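HcgC (Methanococcus maripaludis S2, PDB 5O4J) probably catalyses the S-adenosylmethionine-dependent C-methylation of a pyridinol precursor in the biosynthesis of the iron-guanylylpyridinol cofactor of [Fe]-hydrogenase. Local coordinates at residues 26-31 with 251-256; 129-134 with 152-157; 133-138 with 162-167. All blocks are in the same frame, centred on the assembly; numbering follows the deposited sequence.

Contact 1 of 3, residues 26-31 with 251-256; sequences VEKKAN and SRVDSF
Helix 18-37 of this Rossmann-type domain lies along the outermost strand 253-259 of its mixed sheet; Lys28 reaches from the helix to Val253, and Ser255 lies against the base of both Lys28 and Lys29. The two axes approach to 7.0 Å at an angle of 27°. Lys28 stretches out beyond CG and passes obliquely over Val253, its CD 3.9 Å from Val253 CG1. Its ammonium then bonds to the backbone, NZ to Val253 O at 2.9 Å, from 20° off the carbonyl plane. The same NZ also donates to Ile250 O, and a water 3.1 Å from Lys28 NZ passes a further bond on to Ser251 O. At the next residue of the helix, Lys29 CA lies 3.5 Å from Ser255 OG, whose hydrogen-bond partner is Thr165 OG1 on the next strand. The ammonium of Lys29 lies at the S-adenosylhomocysteine site, where NZ bonds to Glu134, Ser175 and Thr177. A methionine in place of Lys28 would probably leave the carbonyls of Val253 and Ile250 without their shared donor. Because Lys28 gathers carbonyl oxygens near the C-terminal end of helix 239-251, its positive charge is likely to be favoured there.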
loop_
_atom_site.group_PDB
_atom_site.type_symbol
_atom_site.label_atom_id
_atom_site.label_comp_id
_atom_site.label_asym_id
_atom_site.label_seq_id
_atom_site.Cartn_x
_atom_site.Cartn_y
_atom_site.Cartn_z
ATOM N N VAL A 26 -6.413 -2.446 24.849
ATOM C CA VAL A 26 -6.369 -3.251 26.064
ATOM C C VAL A 26 -7.779 -3.521 26.566
ATOM O O VAL A 26 -8.054 -4.596 27.107
ATOM C CB VAL A 26 -5.485 -2.600 27.154
ATOM C CG1 VAL A 26 -4.075 -2.318 26.618
ATOM C CG2 VAL A 26 -6.102 -1.338 27.700
ATOM N N GLU A 27 -8.703 -2.578 26.371
ATOM C CA GLU A 27 -10.091 -2.817 26.765
ATOM C C GLU A 27 -10.706 -3.950 25.954
ATOM O O GLU A 27 -11.409 -4.814 26.502
ATOM C CB GLU A 27 -10.905 -1.529 26.607
ATOM C CG GLU A 27 -12.377 -1.675 26.990
ATOM C CD GLU A 27 -13.169 -0.386 26.818
ATOM O OE1 GLU A 27 -13.984 -0.075 27.709
ATOM O OE2 GLU A 27 -12.974 0.316 25.800
ATOM N N LYS A 28 -10.436 -3.991 24.647
ATOM C CA LYS A 28 -10.947 -5.099 23.841
ATOM C C LYS A 28 -10.411 -6.443 24.324
ATOM O O LYS A 28 -11.160 -7.427 24.392
ATOM C CB LYS A 28 -10.609 -4.892 22.366
ATOM C CG LYS A 28 -11.515 -3.889 21.688
ATOM C CD LYS A 28 -11.007 -3.484 20.327
ATOM C CE LYS A 28 -12.066 -2.615 19.632
ATOM N NZ LYS A 28 -11.706 -2.203 18.261
ATOM N N LYS A 29 -9.133 -6.507 24.690
ATOM C CA LYS A 29 -8.583 -7.753 25.216
ATOM C C LYS A 29 -9.238 -8.122 26.545
ATOM O O LYS A 29 -9.597 -9.288 26.773
ATOM C CB LYS A 29 -7.061 -7.631 25.375
ATOM C CG LYS A 29 -6.315 -7.456 24.055
ATOM C CD LYS A 29 -4.809 -7.499 24.239
ATOM C CE LYS A 29 -4.110 -7.425 22.888
ATOM N NZ LYS A 29 -2.628 -7.591 23.009
ATOM N N ALA A 30 -9.416 -7.143 27.433
ATOM C CA ALA A 30 -10.050 -7.420 28.717
ATOM C C ALA A 30 -11.480 -7.900 28.527
ATOM O O ALA A 30 -11.936 -8.816 29.223
ATOM C CB ALA A 30 -10.004 -6.177 29.605
ATOM N N ASN A 31 -12.219 -7.273 27.606
ATOM C CA ASN A 31 -13.592 -7.684 27.364
ATOM C C ASN A 31 -13.665 -9.071 26.728
ATOM O O ASN A 31 -14.602 -9.828 27.010
ATOM C CB ASN A 31 -14.302 -6.641 26.507
ATOM C CG ASN A 31 -14.727 -5.433 27.320
ATOM O OD1 ASN A 31 -14.928 -5.533 28.536
ATOM N ND2 ASN A 31 -14.857 -4.289 26.662
ATOM N N SER A 251 -11.142 0.777 15.318
ATOM C CA SER A 251 -12.284 -0.135 15.348
ATOM C C SER A 251 -12.005 -1.458 14.643
ATOM O O SER A 251 -12.728 -2.436 14.875
ATOM C CB SER A 251 -13.522 0.523 14.721
ATOM O OG SER A 251 -13.413 0.587 13.310
ATOM N N ARG A 252 -10.966 -1.527 13.806
ATOM C CA ARG A 252 -10.680 -2.788 13.128
ATOM C C ARG A 252 -10.119 -3.833 14.081
ATOM O O ARG A 252 -10.150 -5.031 13.759
ATOM C CB ARG A 252 -9.710 -2.551 11.970
ATOM C CG ARG A 252 -10.295 -1.698 10.855
ATOM C CD ARG A 252 -9.353 -1.670 9.663
ATOM N NE ARG A 252 -9.964 -1.055 8.486
ATOM C CZ ARG A 252 -10.872 -1.636 7.711
ATOM N NH1 ARG A 252 -11.353 -0.979 6.661
ATOM N NH2 ARG A 252 -11.310 -2.861 7.982
ATOM N N VAL A 253 -9.620 -3.425 15.249
ATOM C CA VAL A 253 -9.075 -4.394 16.194
ATOM C C VAL A 253 -10.200 -5.281 16.705
ATOM O O VAL A 253 -11.263 -4.797 17.122
ATOM C CB VAL A 253 -8.344 -3.694 17.348
ATOM C CG1 VAL A 253 -7.835 -4.712 18.368
ATOM C CG2 VAL A 253 -7.185 -2.874 16.806
ATOM N N ASP A 254 -9.975 -6.585 16.638
ATOM C CA ASP A 254 -10.931 -7.598 17.062
ATOM C C ASP A 254 -10.188 -8.578 17.957
ATOM O O ASP A 254 -9.217 -9.199 17.511
ATOM C CB ASP A 254 -11.511 -8.295 15.834
ATOM C CG ASP A 254 -12.725 -9.126 16.144
ATOM O OD1 ASP A 254 -13.300 -8.966 17.242
ATOM O OD2 ASP A 254 -13.096 -9.936 15.272
ATOM N N SER A 255 -10.599 -8.669 19.226
ATOM C CA SER A 255 -9.984 -9.556 20.209
ATOM C C SER A 255 -10.997 -10.583 20.689
ATOM O O SER A 255 -12.163 -10.254 20.931
ATOM C CB SER A 255 -9.453 -8.776 21.412
ATOM O OG SER A 255 -8.645 -9.611 22.215
ATOM N N PHE A 256 -10.565 -11.833 20.813
ATOM C CA PHE A 256 -11.481 -12.880 21.254
ATOM C C PHE A 256 -10.678 -14.040 21.810
ATOM O O PHE A 256 -9.527 -14.260 21.420
ATOM C CB PHE A 256 -12.395 -13.352 20.116
ATOM C CG PHE A 256 -11.662 -13.724 18.856
ATOM C CD1 PHE A 256 -11.347 -12.750 17.911
ATOM C CD2 PHE A 256 -11.298 -15.038 18.611
ATOM C CE1 PHE A 256 -10.673 -13.090 16.744
ATOM C CE2 PHE A 256 -10.621 -15.382 17.455
ATOM C CZ PHE A 256 -10.318 -14.407 16.518
HETATM O O HOH W 1 -13.434 -7.536 22.732
HETATM O O HOH W 2 -14.619 -2.013 17.142
#

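Contact 2 of 3, residues 129-134 with 152-157. With SAH (S-adenosyl-L-homocysteine), chain E.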
loop_
_atom_site.group_PDB
_atom_site.type_symbol
_atom_site.label_atom_id
_atom_site.label_comp_id
_atom_site.label_asym_id
_atom_site.label_seq_id
_atom_site.Cartn_x
_atom_site.Cartn_y
_atom_site.Cartn_z
ATOM N N LYS A 129 -8.887 -23.748 37.551
ATOM C CA LYS A 129 -10.127 -24.039 36.845
ATOM C C LYS A 129 -10.032 -23.599 35.394
ATOM O O LYS A 129 -10.474 -24.313 34.489
ATOM C CB LYS A 129 -11.283 -23.328 37.543
ATOM C CG LYS A 129 -11.586 -23.875 38.922
ATOM C CD LYS A 129 -12.641 -23.039 39.617
ATOM C CE LYS A 129 -12.906 -23.545 41.024
ATOM N NZ LYS A 129 -13.664 -22.551 41.829
ATOM N N VAL A 130 -9.428 -22.438 35.156
ATOM C CA VAL A 130 -9.364 -21.826 33.835
ATOM C C VAL A 130 -7.936 -21.368 33.574
ATOM O O VAL A 130 -7.298 -20.770 34.449
ATOM C CB VAL A 130 -10.345 -20.646 33.715
ATOM C CG1 VAL A 130 -10.183 -19.917 32.384
ATOM C CG2 VAL A 130 -11.773 -21.153 33.882
ATOM N N LEU A 131 -7.433 -21.679 32.384
ATOM C CA LEU A 131 -6.156 -21.187 31.890
ATOM C C LEU A 131 -6.407 -20.443 30.588
ATOM O O LEU A 131 -7.047 -20.983 29.683
ATOM C CB LEU A 131 -5.178 -22.340 31.653
ATOM C CG LEU A 131 -3.888 -21.977 30.911
ATOM C CD1 LEU A 131 -3.034 -21.069 31.769
ATOM C CD2 LEU A 131 -3.124 -23.231 30.518
ATOM N N ILE A 132 -5.911 -19.209 30.495
ATOM C CA ILE A 132 -5.925 -18.435 29.257
ATOM C C ILE A 132 -4.490 -18.079 28.915
ATOM O O ILE A 132 -3.770 -17.551 29.766
ATOM C CB ILE A 132 -6.763 -17.152 29.386
ATOM C CG1 ILE A 132 -8.211 -17.500 29.720
ATOM C CG2 ILE A 132 -6.678 -16.327 28.103
ATOM C CD1 ILE A 132 -9.045 -16.312 30.114
ATOM N N VAL A 133 -4.082 -18.359 27.679
ATOM C CA VAL A 133 -2.768 -17.992 27.164
ATOM C C VAL A 133 -2.976 -17.045 25.994
ATOM O O VAL A 133 -3.751 -17.344 25.080
ATOM C CB VAL A 133 -1.954 -19.223 26.722
ATOM C CG1 VAL A 133 -0.604 -18.816 26.098
ATOM C CG2 VAL A 133 -1.730 -20.162 27.888
ATOM N N GLU A 134 -2.309 -15.892 26.024
ATOM C CA GLU A 134 -2.399 -14.981 24.902
ATOM C C GLU A 134 -1.500 -15.474 23.779
ATOM O O GLU A 134 -0.316 -15.746 23.995
ATOM C CB GLU A 134 -2.020 -13.553 25.299
ATOM C CG GLU A 134 -2.207 -12.582 24.139
ATOM C CD GLU A 134 -2.061 -11.133 24.531
ATOM O OE1 GLU A 134 -1.512 -10.858 25.616
ATOM O OE2 GLU A 134 -2.504 -10.279 23.738
ATOM N N LYS A 152 2.145 -25.200 23.512
ATOM C CA LYS A 152 2.818 -25.947 24.565
ATOM C C LYS A 152 2.534 -25.385 25.950
ATOM O O LYS A 152 2.749 -26.083 26.947
ATOM C CB LYS A 152 4.324 -25.982 24.307
ATOM C CG LYS A 152 4.705 -26.863 23.129
ATOM C CD LYS A 152 6.204 -26.975 22.947
ATOM C CE LYS A 152 6.538 -27.970 21.843
ATOM N NZ LYS A 152 8.003 -28.130 21.638
ATOM N N ARG A 153 2.075 -24.136 26.041
ATOM C CA ARG A 153 1.725 -23.542 27.321
ATOM C C ARG A 153 0.329 -23.925 27.794
ATOM O O ARG A 153 -0.015 -23.650 28.948
ATOM C CB ARG A 153 1.835 -22.016 27.217
ATOM C CG ARG A 153 3.242 -21.555 26.876
ATOM C CD ARG A 153 3.359 -20.042 26.892
ATOM N NE ARG A 153 4.502 -19.576 26.109
ATOM C CZ ARG A 153 4.930 -18.317 26.084
ATOM N NH1 ARG A 153 4.318 -17.385 26.811
ATOM N NH2 ARG A 153 5.978 -17.992 25.336
ATOM N N LEU A 154 -0.484 -24.525 26.933
ATOM C CA LEU A 154 -1.857 -24.892 27.282
ATOM C C LEU A 154 -1.889 -26.290 27.894
ATOM O O LEU A 154 -2.520 -27.213 27.384
ATOM C CB LEU A 154 -2.749 -24.818 26.052
ATOM C CG LEU A 154 -2.994 -23.431 25.487
ATOM C CD1 LEU A 154 -3.357 -23.562 24.020
ATOM C CD2 LEU A 154 -4.091 -22.734 26.284
ATOM N N CYS A 155 -1.203 -26.431 29.023
ATOM C CA CYS A 155 -0.949 -27.748 29.595
ATOM C C CYS A 155 -1.647 -27.997 30.924
ATOM O O CYS A 155 -1.494 -29.087 31.485
ATOM C CB CYS A 155 0.561 -27.962 29.759
ATOM S SG CYS A 155 1.409 -26.662 30.656
ATOM N N VAL A 156 -2.390 -27.029 31.458
ATOM C CA VAL A 156 -3.135 -27.204 32.700
ATOM C C VAL A 156 -4.478 -26.502 32.553
ATOM O O VAL A 156 -4.715 -25.759 31.601
ATOM C CB VAL A 156 -2.370 -26.661 33.926
ATOM C CG1 VAL A 156 -1.075 -27.444 34.124
ATOM C CG2 VAL A 156 -2.088 -25.177 33.779
ATOM N N GLY A 157 -5.364 -26.746 33.517
ATOM C CA GLY A 157 -6.661 -26.098 33.522
ATOM C C GLY A 157 -7.796 -26.959 32.996
ATOM O O GLY A 157 -7.654 -27.637 31.973
HETATM N N SAH E . 1.162 -9.551 24.830
HETATM C CA SAH E . 1.395 -8.314 25.635
HETATM C CB SAH E . 2.879 -7.952 25.598
HETATM C CG SAH E . 3.695 -8.838 26.537
HETATM S SD SAH E . 5.396 -8.336 26.613
HETATM C C SAH E . 0.606 -7.149 25.110
HETATM O O SAH E . 0.727 -6.036 25.679
HETATM O OXT SAH E . -0.120 -7.341 24.125
HETATM C "C5'" SAH E . 6.042 -9.457 27.818
HETATM C "C4'" SAH E . 5.714 -9.054 29.252
HETATM O "O4'" SAH E . 5.833 -10.214 30.085
HETATM C "C3'" SAH E . 6.717 -8.054 29.793
HETATM O "O3'" SAH E . 6.125 -7.221 30.804
HETATM C "C2'" SAH E . 7.780 -8.965 30.360
HETATM O "O2'" SAH E . 8.631 -8.350 31.332
HETATM C "C1'" SAH E . 6.946 -10.065 30.973
HETATM N N9 SAH E . 7.622 -11.369 31.035
HETATM C C8 SAH E . 8.429 -11.912 30.095
HETATM N N7 SAH E . 8.831 -13.144 30.497
HETATM C C5 SAH E . 8.253 -13.387 31.690
HETATM C C6 SAH E . 8.245 -14.498 32.660
HETATM N N6 SAH E . 8.963 -15.618 32.415
HETATM N N1 SAH E . 7.513 -14.347 33.780
HETATM C C2 SAH E . 6.791 -13.244 34.030
HETATM N N3 SAH E . 6.752 -12.190 33.198
HETATM C C4 SAH E . 7.453 -12.217 32.038
#
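The flat groups facing Leu131 are peptide units rather than rings: Leu131 CD2 comes against the carbonyl of Val156, 3.2 Å from its O and tilted out of the carbonyl plane, and lies 3.5 Å from Arg153 O. Val156 O is buried here with no polar partner in the model, and the methyl CD2 lies against it. With CG anti to the backbone N (chi1 170°), Leu131 sends this branch into the loop 152-157, where CD2 also lies 3.9 Å from Val156 CG2. Val133 works beside it. Its CG2 packs 3.8 Å from Leu154 CD2, the two side chains crossing at a slant; the Val133 and Arg153 side chains cross at about a right angle, CG2 facing CB.

Leu154 is the centre of an inverse gamma turn, closed by a weak bond of 3.0 Å from Cys155 N to Arg153 O. Gly157 passes so near the strand that a CB would stand only 3.0 Å from Leu131 CB, and its backbone angles call for glycine in any case. The guanidinium of Arg153 turns elsewhere, to Asp111, Gly114 and Asn149. The loop 152-157, between helix 142-147 and strand 159-167, thus covers one face of strand 130-134 beside helix 120-123, which touches Arg153 and Val156; on the opposite face Val130 and Ile132 pack against helix 18-37.

Contact 3 of 3, residues 133-138 with 162-167. With SAH (S-adenosyl-L-homocysteine), chain E; SO4 (sulfate ion), chain P.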
loop_
_atom_site.group_PDB
_atom_site.type_symbol
_atom_site.label_atom_id
_atom_site.label_comp_id
_atom_site.label_asym_id
_atom_site.label_seq_id
_atom_site.Cartn_x
_atom_site.Cartn_y
_atom_site.Cartn_z
ATOM N N VAL A 133 -4.082 -18.359 27.679
ATOM C CA VAL A 133 -2.768 -17.992 27.164
ATOM C C VAL A 133 -2.976 -17.045 25.994
ATOM O O VAL A 133 -3.751 -17.344 25.080
ATOM C CB VAL A 133 -1.954 -19.223 26.722
ATOM C CG1 VAL A 133 -0.604 -18.816 26.098
ATOM C CG2 VAL A 133 -1.730 -20.162 27.888
ATOM N N GLU A 134 -2.309 -15.892 26.024
ATOM C CA GLU A 134 -2.399 -14.981 24.902
ATOM C C GLU A 134 -1.500 -15.474 23.779
ATOM O O GLU A 134 -0.316 -15.746 23.995
ATOM C CB GLU A 134 -2.020 -13.553 25.299
ATOM C CG GLU A 134 -2.207 -12.582 24.139
ATOM C CD GLU A 134 -2.061 -11.133 24.531
ATOM O OE1 GLU A 134 -1.512 -10.858 25.616
ATOM O OE2 GLU A 134 -2.504 -10.279 23.738
ATOM N N ASP A 135 -2.083 -15.635 22.590
ATOM C CA ASP A 135 -1.331 -16.001 21.392
ATOM C C ASP A 135 -0.707 -14.736 20.806
ATOM O O ASP A 135 -1.436 -13.845 20.341
ATOM C CB ASP A 135 -2.265 -16.685 20.393
ATOM C CG ASP A 135 -1.583 -17.063 19.090
ATOM O OD1 ASP A 135 -0.355 -16.885 18.951
ATOM O OD2 ASP A 135 -2.305 -17.556 18.189
ATOM N N PRO A 136 0.629 -14.608 20.824
ATOM C CA PRO A 136 1.259 -13.393 20.282
ATOM C C PRO A 136 1.274 -13.341 18.765
ATOM O O PRO A 136 1.523 -12.270 18.198
ATOM C CB PRO A 136 2.687 -13.467 20.834
ATOM C CG PRO A 136 2.959 -14.920 20.901
ATOM C CD PRO A 136 1.642 -15.565 21.309
ATOM N N LYS A 137 1.040 -14.461 18.090
ATOM C CA LYS A 137 1.052 -14.465 16.637
ATOM C C LYS A 137 -0.081 -13.609 16.101
ATOM O O LYS A 137 -1.223 -13.721 16.553
ATOM C CB LYS A 137 0.911 -15.883 16.108
ATOM C CG LYS A 137 2.053 -16.801 16.501
ATOM C CD LYS A 137 1.956 -18.147 15.777
ATOM C CE LYS A 137 0.635 -18.865 16.046
ATOM N NZ LYS A 137 0.418 -19.151 17.488
ATOM N N GLY A 138 0.242 -12.769 15.130
ATOM C CA GLY A 138 -0.746 -12.038 14.369
ATOM C C GLY A 138 -0.999 -12.757 13.062
ATOM O O GLY A 138 -1.278 -13.962 13.060
ATOM N N VAL A 162 -7.368 -19.448 24.314
ATOM C CA VAL A 162 -6.271 -18.732 23.673
ATOM C C VAL A 162 -6.792 -17.365 23.259
ATOM O O VAL A 162 -7.728 -17.274 22.459
ATOM C CB VAL A 162 -5.713 -19.499 22.464
ATOM C CG1 VAL A 162 -4.606 -18.702 21.786
ATOM C CG2 VAL A 162 -5.196 -20.855 22.889
ATOM N N LEU A 163 -6.179 -16.305 23.789
ATOM C CA LEU A 163 -6.601 -14.943 23.487
ATOM C C LEU A 163 -5.937 -14.484 22.196
ATOM O O LEU A 163 -4.706 -14.403 22.120
ATOM C CB LEU A 163 -6.239 -14.014 24.644
ATOM C CG LEU A 163 -6.473 -12.524 24.405
ATOM C CD1 LEU A 163 -7.944 -12.205 24.238
ATOM C CD2 LEU A 163 -5.858 -11.737 25.545
ATOM N N LYS A 164 -6.745 -14.192 21.187
ATOM C CA LYS A 164 -6.254 -13.783 19.882
ATOM C C LYS A 164 -6.722 -12.365 19.586
ATOM O O LYS A 164 -7.837 -11.978 19.953
ATOM C CB LYS A 164 -6.739 -14.738 18.787
ATOM C CG LYS A 164 -6.346 -16.206 19.014
ATOM C CD LYS A 164 -6.978 -17.109 17.950
ATOM C CE LYS A 164 -6.523 -18.563 18.092
ATOM N NZ LYS A 164 -5.055 -18.763 17.868
ATOM N N THR A 165 -5.874 -11.591 18.916
ATOM C CA THR A 165 -6.224 -10.222 18.565
ATOM C C THR A 165 -5.657 -9.908 17.191
ATOM O O THR A 165 -4.442 -9.998 16.978
ATOM C CB THR A 165 -5.707 -9.223 19.609
ATOM O OG1 THR A 165 -6.105 -9.629 20.928
ATOM C CG2 THR A 165 -6.281 -7.848 19.335
ATOM N N TYR A 166 -6.541 -9.515 16.274
ATOM C CA TYR A 166 -6.172 -9.193 14.906
ATOM C C TYR A 166 -6.829 -7.884 14.498
ATOM O O TYR A 166 -7.740 -7.376 15.162
ATOM C CB TYR A 166 -6.607 -10.281 13.919
ATOM C CG TYR A 166 -6.218 -11.678 14.322
ATOM C CD1 TYR A 166 -4.891 -12.075 14.338
ATOM C CD2 TYR A 166 -7.189 -12.613 14.669
ATOM C CE1 TYR A 166 -4.539 -13.366 14.703
ATOM C CE2 TYR A 166 -6.844 -13.902 15.030
ATOM C CZ TYR A 166 -5.531 -14.273 15.048
ATOM O OH TYR A 166 -5.207 -15.568 15.409
ATOM N N ARG A 167 -6.383 -7.359 13.368
ATOM C CA ARG A 167 -7.032 -6.218 12.738
ATOM C C ARG A 167 -7.829 -6.710 11.531
ATOM O O ARG A 167 -7.280 -7.357 10.630
ATOM C CB ARG A 167 -6.000 -5.167 12.328
ATOM C CG ARG A 167 -5.195 -4.633 13.507
ATOM C CD ARG A 167 -4.461 -3.337 13.153
ATOM N NE ARG A 167 -3.455 -3.571 12.129
ATOM C CZ ARG A 167 -3.199 -2.770 11.102
ATOM N NH1 ARG A 167 -2.245 -3.091 10.245
ATOM N NH2 ARG A 167 -3.889 -1.658 10.920
HETATM N N SAH E . 1.162 -9.551 24.830
HETATM C CA SAH E . 1.395 -8.314 25.635
HETATM C CB SAH E . 2.879 -7.952 25.598
HETATM C CG SAH E . 3.695 -8.838 26.537
HETATM S SD SAH E . 5.396 -8.336 26.613
HETATM C C SAH E . 0.606 -7.149 25.110
HETATM O O SAH E . 0.727 -6.036 25.679
HETATM O OXT SAH E . -0.120 -7.341 24.125
HETATM C "C5'" SAH E . 6.042 -9.457 27.818
HETATM C "C4'" SAH E . 5.714 -9.054 29.252
HETATM O "O4'" SAH E . 5.833 -10.214 30.085
HETATM C "C3'" SAH E . 6.717 -8.054 29.793
HETATM O "O3'" SAH E . 6.125 -7.221 30.804
HETATM C "C2'" SAH E . 7.780 -8.965 30.360
HETATM O "O2'" SAH E . 8.631 -8.350 31.332
HETATM C "C1'" SAH E . 6.946 -10.065 30.973
HETATM N N9 SAH E . 7.622 -11.369 31.035
HETATM C C8 SAH E . 8.429 -11.912 30.095
HETATM N N7 SAH E . 8.831 -13.144 30.497
HETATM C C5 SAH E . 8.253 -13.387 31.690
HETATM C C6 SAH E . 8.245 -14.498 32.660
HETATM N N6 SAH E . 8.963 -15.618 32.415
HETATM N N1 SAH E . 7.513 -14.347 33.780
HETATM C C2 SAH E . 6.791 -13.244 34.030
HETATM N N3 SAH E . 6.752 -12.190 33.198
HETATM C C4 SAH E . 7.453 -12.217 32.038
HETATM S S SO4 P . -5.881 -22.120 15.717
HETATM O O1 SO4 P . -6.714 -21.969 16.927
HETATM O O2 SO4 P . -5.506 -23.540 15.569
HETATM O O3 SO4 P . -6.660 -21.681 14.537
HETATM O O4 SO4 P . -4.656 -21.300 15.848
HETATM O O HOH W 3 -4.108 -11.452 21.777
HETATM O O HOH W 4 -3.447 -13.493 18.360
HETATM O O HOH W 5 -2.628 -16.051 15.908
#
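Asp135 OD2 takes the ammonium of Lys164 on its anti lone pair, NZ to OD2 3.0 Å, and a water 2.8 Å from the same OD2 ties it to Lys137 O and Tyr166 OH. The other oxygen, OD1, is held twice from Lys137: by the backbone N at 2.9 Å, which makes an Asx turn, and by NZ at 2.8 Å, the two donors coming from opposite faces of the carboxylate. Four grips so fix its rotation, and the charges of Lys137 and Lys164 are probably balanced in part by this one carboxylate; Lys137 NZ also pairs with Asp148. Lys164 is extended to CD and bent at chi4 (-64°), which brings NZ there and also within 3.3 Å of O4 of a sulfate, probably from the crystallisation liquor, which lysines of the second subunit bind too.

The backbones pair in parallel: Leu163 N bonds to Val133 O, and Asp135 N to Leu163 O at 2.9 Å. On one side of the sheet Glu134 packs its CG and CD 4.0 Å from Leu163 CD2; its carboxylate pairs with Lys29 and takes a weak bond from the amino group of S-adenosylhomocysteine. Strands 130-134 and 159-167 are the two strands of a beta-alpha-beta unit with helix 142-147; strand 253-259 flanks 159-167 beyond, helix 18-37 lies over Leu163, and His140 of the second subunit meets the Tyr166 ring.

How the contacts relate
All three contacts are partly buried and reach the same mixed sheet. Contact 2 sits farthest from the chain's centre, about 19 Å between centres, and is held by apolar side chains, with methyls also against backbone carbonyls, a loop packed on one face of strand 130-134. The centres of contacts 1 and 3 lie about 10 Å apart, nearer the middle, and both are polar: carbonyls gathered by a lysine in contact 1, a salt-bridge network and paired backbones in contact 3. Contacts 2 and 3 share Val133 and Glu134, and Leu154 of one packs on Val162 of the other. Glu134, with OE2 2.8 Å from Lys29 NZ, ties contact 1 to both at the S-adenosylhomocysteine site.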